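Laccase (Botrytis aclada, PDB 3SQR) probably oxidises hydroquinones and other phenolic substrates with molecular oxygen, reducing it to water at a cluster of copper ions, and takes part in lignin degradation. Local coordinates at residues A[164-169]-A[525-530]; A[87-92]-A[172-177]; A[135-140]-A[520-525]. All coordinates share one frame; numbering follows the deposited sequence.

Contact 1. Residues A[164-169]-A[525-530]. With CU (copper (II) ion), chain F; CU (copper (II) ion), chain E; CU (copper (II) ion), chain D.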
loop_
_atom_site.group_PDB
_atom_site.type_symbol
_atom_site.label_atom_id
_atom_site.label_comp_id
_atom_site.label_asym_id
_atom_site.label_seq_id
_atom_site.Cartn_x
_atom_site.Cartn_y
_atom_site.Cartn_z
ATOM N N THR A 164 -5.883 3.125 9.108
ATOM C CA THR A 164 -6.188 2.234 8.010
ATOM C C THR A 164 -4.966 1.828 7.237
ATOM O O THR A 164 -4.224 2.649 6.690
ATOM C CB THR A 164 -7.115 2.973 7.017
ATOM O OG1 THR A 164 -8.292 3.409 7.714
ATOM C CG2 THR A 164 -7.496 2.083 5.860
ATOM N N THR A 165 -4.829 0.533 7.116
ATOM C CA THR A 165 -3.852 0.019 6.181
ATOM C C THR A 165 -4.314 -1.325 5.674
ATOM O O THR A 165 -5.503 -1.675 5.752
ATOM C CB THR A 165 -2.399 0.066 6.722
ATOM O OG1 THR A 165 -1.530 -0.094 5.605
ATOM C CG2 THR A 165 -2.150 -1.005 7.825
ATOM N N TRP A 166 -3.364 -2.057 5.105
ATOM C CA TRP A 166 -3.671 -3.287 4.435
ATOM C C TRP A 166 -2.445 -4.159 4.565
ATOM O O TRP A 166 -1.376 -3.659 4.843
ATOM C CB TRP A 166 -4.060 -3.057 2.987
ATOM C CG TRP A 166 -3.074 -2.355 2.069
ATOM C CD1 TRP A 166 -2.425 -1.145 2.284
ATOM C CD2 TRP A 166 -2.703 -2.763 0.754
ATOM N NE1 TRP A 166 -1.713 -0.797 1.152
ATOM C CE2 TRP A 166 -1.838 -1.783 0.220
ATOM C CE3 TRP A 166 -3.006 -3.871 -0.028
ATOM C CZ2 TRP A 166 -1.233 -1.928 -1.043
ATOM C CZ3 TRP A 166 -2.461 -4.014 -1.288
ATOM C CH2 TRP A 166 -1.563 -3.052 -1.801
ATOM N N TYR A 167 -2.645 -5.446 4.380
ATOM C CA TYR A 167 -1.499 -6.381 4.333
ATOM C C TYR A 167 -1.560 -7.022 2.983
ATOM O O TYR A 167 -2.651 -7.229 2.418
ATOM C CB TYR A 167 -1.544 -7.402 5.463
ATOM C CG TYR A 167 -2.734 -8.311 5.462
ATOM C CD1 TYR A 167 -3.945 -7.919 5.945
ATOM C CD2 TYR A 167 -2.627 -9.626 5.000
ATOM C CE1 TYR A 167 -5.048 -8.800 5.958
ATOM C CE2 TYR A 167 -3.704 -10.487 5.010
ATOM C CZ TYR A 167 -4.928 -10.059 5.477
ATOM O OH TYR A 167 -5.963 -10.918 5.446
ATOM N N HIS A 168 -0.393 -7.422 2.447
ATOM C CA HIS A 168 -0.429 -7.990 1.136
ATOM C C HIS A 168 0.817 -8.762 0.879
ATOM O O HIS A 168 1.824 -8.509 1.478
ATOM C CB HIS A 168 -0.601 -6.949 0.048
ATOM C CG HIS A 168 0.446 -5.860 0.025
ATOM N ND1 HIS A 168 1.649 -5.986 -0.641
ATOM C CD2 HIS A 168 0.406 -4.592 0.493
ATOM C CE1 HIS A 168 2.327 -4.848 -0.521
ATOM N NE2 HIS A 168 1.572 -3.973 0.136
ATOM N N SER A 169 0.744 -9.675 -0.048
ATOM C CA SER A 169 2.011 -10.313 -0.441
ATOM C C SER A 169 2.958 -9.289 -1.018
ATOM O O SER A 169 2.545 -8.400 -1.752
ATOM C CB SER A 169 1.786 -11.407 -1.466
ATOM O OG SER A 169 3.058 -11.866 -1.933
ATOM N N HIS A 525 10.157 1.601 -3.010
ATOM C CA HIS A 525 9.840 1.186 -4.334
ATOM C C HIS A 525 8.593 1.829 -4.839
ATOM O O HIS A 525 7.780 2.311 -4.052
ATOM C CB HIS A 525 9.662 -0.325 -4.386
ATOM C CG HIS A 525 8.505 -0.815 -3.594
ATOM N ND1 HIS A 525 7.311 -1.192 -4.169
ATOM C CD2 HIS A 525 8.349 -0.971 -2.258
ATOM C CE1 HIS A 525 6.491 -1.611 -3.223
ATOM N NE2 HIS A 525 7.085 -1.453 -2.052
ATOM N N CYS A 526 8.485 1.877 -6.162
ATOM C CA CYS A 526 7.210 2.189 -6.799
ATOM C C CYS A 526 6.236 1.039 -6.510
ATOM O O CYS A 526 6.605 -0.153 -6.620
ATOM C CB CYS A 526 7.387 2.330 -8.307
ATOM S SG CYS A 526 5.846 2.713 -9.045
ATOM N N HIS A 527 5.015 1.389 -6.133
ATOM C CA HIS A 527 4.000 0.418 -5.763
ATOM C C HIS A 527 3.155 -0.007 -6.958
ATOM O O HIS A 527 2.219 -0.842 -6.811
ATOM C CB HIS A 527 3.061 0.986 -4.652
ATOM C CG HIS A 527 2.661 -0.028 -3.617
ATOM N ND1 HIS A 527 1.961 -1.156 -3.944
ATOM C CD2 HIS A 527 2.836 -0.068 -2.260
ATOM C CE1 HIS A 527 1.732 -1.860 -2.848
ATOM N NE2 HIS A 527 2.268 -1.240 -1.808
ATOM N N ILE A 528 3.464 0.507 -8.152
ATOM C CA ILE A 528 2.861 -0.039 -9.370
ATOM C C ILE A 528 3.539 -1.413 -9.530
ATOM O O ILE A 528 4.773 -1.491 -9.626
ATOM C CB ILE A 528 3.095 0.854 -10.581
ATOM C CG1 ILE A 528 2.340 2.177 -10.462
ATOM C CG2 ILE A 528 2.688 0.062 -11.894
ATOM C CD1 ILE A 528 2.746 3.264 -11.515
ATOM N N ALA A 529 2.764 -2.484 -9.436
ATOM C CA ALA A 529 3.329 -3.782 -9.294
ATOM C C ALA A 529 4.254 -4.113 -10.451
ATOM O O ALA A 529 5.305 -4.690 -10.221
ATOM C CB ALA A 529 2.209 -4.889 -9.130
ATOM N N TRP A 530 3.862 -3.740 -11.673
ATOM C CA TRP A 530 4.761 -3.942 -12.800
ATOM C C TRP A 530 6.090 -3.261 -12.595
ATOM O O TRP A 530 7.113 -3.890 -12.910
ATOM C CB TRP A 530 4.158 -3.477 -14.105
ATOM C CG TRP A 530 2.755 -3.931 -14.359
ATOM C CD1 TRP A 530 1.681 -3.154 -14.538
ATOM C CD2 TRP A 530 2.310 -5.283 -14.533
ATOM N NE1 TRP A 530 0.582 -3.913 -14.818
ATOM C CE2 TRP A 530 0.965 -5.225 -14.851
ATOM C CE3 TRP A 530 2.967 -6.522 -14.572
ATOM C CZ2 TRP A 530 0.216 -6.369 -15.127
ATOM C CZ3 TRP A 530 2.240 -7.639 -14.828
ATOM C CH2 TRP A 530 0.869 -7.543 -15.093
HETATM CU CU CU F . 2.087 -2.041 0.118
HETATM CU CU CU E . 6.655 -2.326 -0.312
HETATM CU CU CU D . 6.264 3.334 -11.151
HETATM O O HOH W 1 4.592 -2.600 -0.488
#
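His168 and His527 reach toward each other from opposite directions and meet at a copper ion, which His168 NE2 holds at 2.0 Å and His527 NE2 at 2.1 Å. Their ring planes stand 67° apart, and His168 NE2 comes up to the edge of the His527 ring, in its plane, 3.4 Å from His527 NE2; the two nitrogens share the metal, not a bond, and its third protein ligand is His126. The Trp166 ring tilts 32° from that of His527 and brings CZ2 to 3.5 Å from His527 CE1. One face of the indole also lies under His168, whose CD2 rises 3.2 Å above it. The two segments supply ligands to both type 3 coppers of a multicopper oxidase: His525 binds the second, completed by His170 and His468, with water 1 on the side facing the first, while Cys526 SG binds the type 1 copper at 2.2 Å. The His-Cys-His sequence thus makes the short covalent path between the sites. With CG between backbone N and carbonyl carbon (chi1 57°), the His168 ring turns toward His527 and NE2 reaches the copper; ND1, across the ring, donates to Ser169 O at 2.8 Å, limiting rotation about CB-CG.

Contact 2. Residues A[87-92]-A[172-177]. With NAG (2-acetamido-2-deoxy-beta-D-glucopyranose), chain G.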
loop_
_atom_site.group_PDB
_atom_site.type_symbol
_atom_site.label_atom_id
_atom_site.label_comp_id
_atom_site.label_asym_id
_atom_site.label_seq_id
_atom_site.Cartn_x
_atom_site.Cartn_y
_atom_site.Cartn_z
ATOM N N SER A 87 -8.957 -17.625 -11.516
ATOM C CA SER A 87 -8.087 -18.011 -10.455
ATOM C C SER A 87 -7.811 -16.766 -9.592
ATOM O O SER A 87 -7.888 -15.621 -10.044
ATOM C CB SER A 87 -6.764 -18.536 -10.973
ATOM O OG SER A 87 -6.004 -17.495 -11.629
ATOM N N ALA A 88 -7.427 -17.054 -8.374
ATOM C CA ALA A 88 -6.867 -16.023 -7.497
ATOM C C ALA A 88 -5.908 -16.619 -6.523
ATOM O O ALA A 88 -5.900 -17.811 -6.256
ATOM C CB ALA A 88 -7.985 -15.236 -6.769
ATOM N N MET A 89 -5.057 -15.769 -5.980
ATOM C CA MET A 89 -4.232 -16.077 -4.860
ATOM C C MET A 89 -4.712 -15.254 -3.698
ATOM O O MET A 89 -4.705 -14.008 -3.757
ATOM C CB MET A 89 -2.777 -15.766 -5.151
ATOM C CG MET A 89 -2.323 -16.453 -6.374
ATOM S SD MET A 89 -0.540 -16.390 -6.601
ATOM C CE MET A 89 -0.380 -17.189 -8.226
ATOM N N THR A 90 -5.161 -15.964 -2.669
ATOM C CA THR A 90 -5.917 -15.354 -1.614
ATOM C C THR A 90 -5.377 -15.703 -0.241
ATOM O O THR A 90 -4.769 -16.727 -0.031
ATOM C CB THR A 90 -7.392 -15.782 -1.666
ATOM O OG1 THR A 90 -7.560 -17.162 -1.308
ATOM C CG2 THR A 90 -7.989 -15.545 -3.041
ATOM N N PHE A 91 -5.759 -14.887 0.736
ATOM C CA PHE A 91 -5.748 -15.285 2.103
ATOM C C PHE A 91 -7.124 -15.877 2.376
ATOM O O PHE A 91 -8.177 -15.183 2.347
ATOM C CB PHE A 91 -5.569 -14.083 3.000
ATOM C CG PHE A 91 -4.258 -13.384 2.800
ATOM C CD1 PHE A 91 -3.113 -13.973 3.290
ATOM C CD2 PHE A 91 -4.181 -12.180 2.116
ATOM C CE1 PHE A 91 -1.887 -13.357 3.170
ATOM C CE2 PHE A 91 -2.936 -11.535 1.979
ATOM C CZ PHE A 91 -1.815 -12.136 2.494
ATOM N N ASN A 92 -7.146 -17.160 2.645
ATOM C CA ASN A 92 -8.364 -17.779 3.184
ATOM C C ASN A 92 -9.537 -17.733 2.261
ATOM O O ASN A 92 -10.688 -17.668 2.690
ATOM C CB ASN A 92 -8.684 -17.158 4.561
ATOM C CG ASN A 92 -7.846 -17.760 5.588
ATOM O OD1 ASN A 92 -6.640 -17.485 5.647
ATOM N ND2 ASN A 92 -8.421 -18.631 6.397
ATOM N N SER A 172 6.688 -10.845 -5.529
ATOM C CA SER A 172 6.378 -10.694 -6.937
ATOM C C SER A 172 4.956 -10.105 -7.109
ATOM O O SER A 172 4.590 -9.184 -6.340
ATOM C CB SER A 172 6.651 -12.036 -7.718
ATOM O OG SER A 172 6.322 -11.880 -9.105
ATOM N N LEU A 173 4.188 -10.522 -8.103
ATOM C CA LEU A 173 2.924 -9.827 -8.425
ATOM C C LEU A 173 1.719 -10.364 -7.700
ATOM O O LEU A 173 0.600 -10.042 -8.061
ATOM C CB LEU A 173 2.650 -9.945 -9.942
ATOM C CG LEU A 173 3.694 -9.361 -10.874
ATOM C CD1 LEU A 173 3.424 -9.884 -12.334
ATOM C CD2 LEU A 173 3.602 -7.860 -10.848
ATOM N N GLN A 174 1.937 -11.154 -6.656
ATOM C CA GLN A 174 0.823 -11.923 -6.071
ATOM C C GLN A 174 -0.318 -11.078 -5.610
ATOM O O GLN A 174 -1.429 -11.507 -5.687
ATOM C CB GLN A 174 1.264 -12.756 -4.902
ATOM C CG GLN A 174 2.140 -13.929 -5.323
ATOM C CD GLN A 174 2.668 -14.762 -4.150
ATOM O OE1 GLN A 174 2.828 -14.279 -3.045
ATOM N NE2 GLN A 174 3.016 -16.052 -4.419
ATOM N N TYR A 175 -0.055 -9.887 -5.096
ATOM C CA TYR A 175 -1.231 -9.130 -4.609
ATOM C C TYR A 175 -2.137 -8.712 -5.745
ATOM O O TYR A 175 -3.339 -8.389 -5.526
ATOM C CB TYR A 175 -0.879 -7.955 -3.655
ATOM C CG TYR A 175 -0.513 -6.644 -4.315
ATOM C CD1 TYR A 175 -1.474 -5.807 -4.759
ATOM C CD2 TYR A 175 0.794 -6.282 -4.529
ATOM C CE1 TYR A 175 -1.209 -4.631 -5.354
ATOM C CE2 TYR A 175 1.095 -5.043 -5.163
ATOM C CZ TYR A 175 0.086 -4.236 -5.547
ATOM O OH TYR A 175 0.272 -3.012 -6.179
ATOM N N GLY A 176 -1.625 -8.746 -6.973
ATOM C CA GLY A 176 -2.445 -8.530 -8.155
ATOM C C GLY A 176 -3.493 -9.577 -8.417
ATOM O O GLY A 176 -4.485 -9.327 -9.133
ATOM N N ASP A 177 -3.256 -10.753 -7.853
ATOM C CA ASP A 177 -4.170 -11.869 -8.015
ATOM C C ASP A 177 -5.074 -12.012 -6.786
ATOM O O ASP A 177 -5.741 -13.019 -6.616
ATOM C CB ASP A 177 -3.413 -13.139 -8.291
ATOM C CG ASP A 177 -3.059 -13.327 -9.781
ATOM O OD1 ASP A 177 -3.482 -12.495 -10.635
ATOM O OD2 ASP A 177 -2.427 -14.400 -10.073
HETATM C C1 NAG G . -7.684 -19.397 7.377
HETATM C C2 NAG G . -8.241 -19.526 8.775
HETATM C C3 NAG G . -7.400 -20.459 9.606
HETATM C C4 NAG G . -7.327 -21.786 8.909
HETATM C C5 NAG G . -6.784 -21.604 7.520
HETATM C C6 NAG G . -6.693 -22.920 6.744
HETATM C C7 NAG G . -9.238 -17.368 9.362
HETATM C C8 NAG G . -8.938 -16.027 9.972
HETATM N N2 NAG G . -8.181 -18.199 9.365
HETATM O O3 NAG G . -8.043 -20.633 10.810
HETATM O O4 NAG G . -6.476 -22.598 9.633
HETATM O O5 NAG G . -7.619 -20.711 6.775
HETATM O O6 NAG G . -8.032 -23.459 6.632
HETATM O O7 NAG G . -10.350 -17.630 8.904
HETATM O O HOH W 2 -4.477 -16.233 -9.781
#
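Asp177 OD2, 3.9 Å from Met89 CE, is held by a hydrogen bond with Ser209 OG and by a weak one from water 2, which also bonds Ser87 OG at 2.7 Å. The other carboxylate oxygen, OD1, forms a salt bridge with Arg86 and accepts a bond from Val210 N, so both oxygens of this buried group are satisfied. In this cupredoxin-like domain the contact joins an outermost sheet strand, 86-91, to the loop between strands 163-169 and 180-186. Met89 N turns from its own sheet to the loop and donates to Asp177 O at 2.9 Å. The same oxygen packs 3.2 Å from Ala88 CB. Met89, extended beyond CG (chi2 -169°), crosses Gln174 at about a right angle and lays SD 3.9 Å from Gln174 CG. The amide beyond is spoken for, OE1 by Ser169 and NE2 by Asn119. In the loop a 3-10 turn is closed by Gly176 N bonding Leu173 O. Just past the strand, Asn92 carries a glycan through ND2, linked to C1 of the sugar at 1.4 Å.

Contact 3. Residues A[135-140]-A[520-525]; sequences EYDGVP and GSWLLH. With CU (copper (II) ion), chain E.
The six-membered ring of Trp522 meets Asp137 at its edge: the carboxylate carbon CG lies in the indole plane, and Asp137 OD2 comes within 3.9 Å of Trp522 CZ3. The carboxylate is turned 78° from the ring, so the two flat groups stand nearly upright to each other. One face of the indole is lined by Gly520, whose C sits 3.6 Å above the plane toward the rim, and the ring of His470 makes an edge-to-face pair with Trp522. Although CB of Trp522 points away from the loop 135-140, the benzo part of the indole comes back toward it and presents its CE3-CZ3 edge to Asp137. Water 3 fills out the polar side of the contact: it donates to Asp137 OD2 at 2.8 Å and to Ser521 O at 2.9 Å, and accepts from Leu523 N at 3.1 Å, tying the loop to the strand backbone where no direct hydrogen bond exists. The same OD2 also bonds His468 ND1, and Asp137 O bonds His124 ND1. Asp137 thus probably positions His468, a ligand of the type 3 copper bound by His525, through its carboxylate, and His124, the probable type 2 ligand, through its backbone O. Beside it the packing is apolar. Val139 CG1, swung anti to the backbone N (chi1 -178°), touches Leu523 CD2 at 3.8 Å, with Val139 also against His468 and Leu523 against His170. The loop between strands 123-125 and 152-158 thus lies over strand 520-526, which is flanked in its sheet by strands 463-467 and 537-542, while helix 419-424 packs against Ser521.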
loop_
_atom_site.group_PDB
_atom_site.type_symbol
_atom_site.label_atom_id
_atom_site.label_comp_id
_atom_site.label_asym_id
_atom_site.label_seq_id
_atom_site.Cartn_x
_atom_site.Cartn_y
_atom_site.Cartn_z
ATOM N N GLU A 135 12.424 -8.308 10.901
ATOM C CA GLU A 135 12.367 -9.594 10.289
ATOM C C GLU A 135 10.931 -10.068 9.972
ATOM O O GLU A 135 10.714 -11.079 9.365
ATOM C CB GLU A 135 13.090 -10.623 11.150
ATOM C CG GLU A 135 12.414 -10.967 12.396
ATOM C CD GLU A 135 12.560 -9.962 13.586
ATOM O OE1 GLU A 135 13.197 -8.859 13.463
ATOM O OE2 GLU A 135 12.061 -10.349 14.670
ATOM N N TYR A 136 9.949 -9.237 10.318
ATOM C CA TYR A 136 8.586 -9.549 10.060
ATOM C C TYR A 136 7.951 -8.504 9.121
ATOM O O TYR A 136 6.731 -8.509 8.923
ATOM C CB TYR A 136 7.819 -9.676 11.365
ATOM C CG TYR A 136 8.340 -10.857 12.192
ATOM C CD1 TYR A 136 8.383 -12.137 11.624
ATOM C CD2 TYR A 136 8.852 -10.662 13.454
ATOM C CE1 TYR A 136 8.859 -13.204 12.319
ATOM C CE2 TYR A 136 9.321 -11.743 14.195
ATOM C CZ TYR A 136 9.354 -12.995 13.599
ATOM O OH TYR A 136 9.853 -14.098 14.297
ATOM N N ASP A 137 8.791 -7.697 8.477
ATOM C CA ASP A 137 8.312 -6.763 7.473
ATOM C C ASP A 137 7.745 -7.403 6.207
ATOM O O ASP A 137 6.962 -6.794 5.471
ATOM C CB ASP A 137 9.392 -5.746 7.142
ATOM C CG ASP A 137 8.897 -4.575 6.377
ATOM O OD1 ASP A 137 7.821 -4.001 6.775
ATOM O OD2 ASP A 137 9.567 -4.167 5.415
ATOM N N GLY A 138 8.156 -8.633 5.943
ATOM C CA GLY A 138 7.605 -9.438 4.860
ATOM C C GLY A 138 8.068 -9.110 3.475
ATOM O O GLY A 138 7.397 -9.463 2.525
ATOM N N VAL A 139 9.320 -8.610 3.310
ATOM C CA VAL A 139 9.825 -8.338 2.002
ATOM C C VAL A 139 10.775 -9.489 1.653
ATOM O O VAL A 139 11.845 -9.513 2.240
ATOM C CB VAL A 139 10.593 -7.078 1.889
ATOM C CG1 VAL A 139 11.069 -6.813 0.471
ATOM C CG2 VAL A 139 9.618 -5.860 2.351
ATOM N N PRO A 140 10.403 -10.298 0.698
ATOM C CA PRO A 140 11.282 -11.424 0.347
ATOM C C PRO A 140 12.503 -10.889 -0.353
ATOM O O PRO A 140 12.396 -9.990 -1.204
ATOM C CB PRO A 140 10.396 -12.266 -0.572
ATOM C CG PRO A 140 9.509 -11.289 -1.243
ATOM C CD PRO A 140 9.310 -10.154 -0.273
ATOM N N GLY A 520 17.552 -1.337 10.350
ATOM C CA GLY A 520 16.996 -2.396 9.504
ATOM C C GLY A 520 17.316 -2.194 8.039
ATOM O O GLY A 520 18.125 -1.374 7.641
ATOM N N SER A 521 16.665 -2.994 7.242
ATOM C CA SER A 521 16.839 -2.957 5.836
ATOM C C SER A 521 15.472 -2.689 5.266
ATOM O O SER A 521 14.615 -3.577 5.277
ATOM C CB SER A 521 17.361 -4.286 5.373
ATOM O OG SER A 521 16.546 -5.334 5.851
ATOM N N TRP A 522 15.328 -1.488 4.741
ATOM C CA TRP A 522 14.029 -0.940 4.365
ATOM C C TRP A 522 13.888 -0.698 2.876
ATOM O O TRP A 522 14.568 0.130 2.305
ATOM C CB TRP A 522 13.798 0.334 5.162
ATOM C CG TRP A 522 13.939 0.102 6.599
ATOM C CD1 TRP A 522 14.830 0.694 7.463
ATOM C CD2 TRP A 522 13.189 -0.800 7.389
ATOM N NE1 TRP A 522 14.684 0.230 8.684
ATOM C CE2 TRP A 522 13.667 -0.668 8.722
ATOM C CE3 TRP A 522 12.104 -1.630 7.152
ATOM C CZ2 TRP A 522 13.127 -1.356 9.776
ATOM C CZ3 TRP A 522 11.561 -2.343 8.225
ATOM C CH2 TRP A 522 12.097 -2.215 9.524
ATOM N N LEU A 523 12.991 -1.422 2.281
ATOM C CA LEU A 523 12.708 -1.309 0.867
ATOM C C LEU A 523 12.008 0.030 0.556
ATOM O O LEU A 523 11.183 0.514 1.347
ATOM C CB LEU A 523 11.831 -2.462 0.414
ATOM C CG LEU A 523 11.581 -2.569 -1.098
ATOM C CD1 LEU A 523 12.942 -2.911 -1.817
ATOM C CD2 LEU A 523 10.534 -3.605 -1.400
ATOM N N LEU A 524 12.365 0.644 -0.561
ATOM C CA LEU A 524 11.615 1.776 -1.072
ATOM C C LEU A 524 11.388 1.462 -2.547
ATOM O O LEU A 524 12.291 1.042 -3.235
ATOM C CB LEU A 524 12.398 3.077 -0.935
ATOM C CG LEU A 524 11.752 4.278 -1.651
ATOM C CD1 LEU A 524 11.981 5.553 -0.848
ATOM C CD2 LEU A 524 12.271 4.367 -3.115
ATOM N N HIS A 525 10.157 1.601 -3.010
ATOM C CA HIS A 525 9.840 1.186 -4.334
ATOM C C HIS A 525 8.593 1.829 -4.839
ATOM O O HIS A 525 7.780 2.311 -4.052
ATOM C CB HIS A 525 9.662 -0.325 -4.386
ATOM C CG HIS A 525 8.505 -0.815 -3.594
ATOM N ND1 HIS A 525 7.311 -1.192 -4.169
ATOM C CD2 HIS A 525 8.349 -0.971 -2.258
ATOM C CE1 HIS A 525 6.491 -1.611 -3.223
ATOM N NE2 HIS A 525 7.085 -1.453 -2.052
HETATM CU CU CU E . 6.655 -2.326 -0.312
HETATM O O HOH W 3 11.942 -3.671 4.058
HETATM O O HOH W 1 4.592 -2.600 -0.488
#

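Contacts 1 and 3 share His525 and strand 520-526, and their centres lie about 12 Å apart; the centre of contact 2 is about 12 Å from that of contact 1 and about 19 Å from that of contact 3. Along the chain the order is 87-92, 135-140, 164-169, 172-177, then, after a long interval, 520-525 and 525-530. Contacts 1 and 3 therefore join the first and last of three multicopper oxidase regions, so that the copper cluster lies at their interface, as in multicopper oxidases generally. Contact 2 stays within the first and leads outward to an edge strand followed by a glycosylated asparagine. Its loop follows closely on strand 163-169, and Leu173 CD1 packs 3.6 Å from Trp530 CZ3 of contact 1.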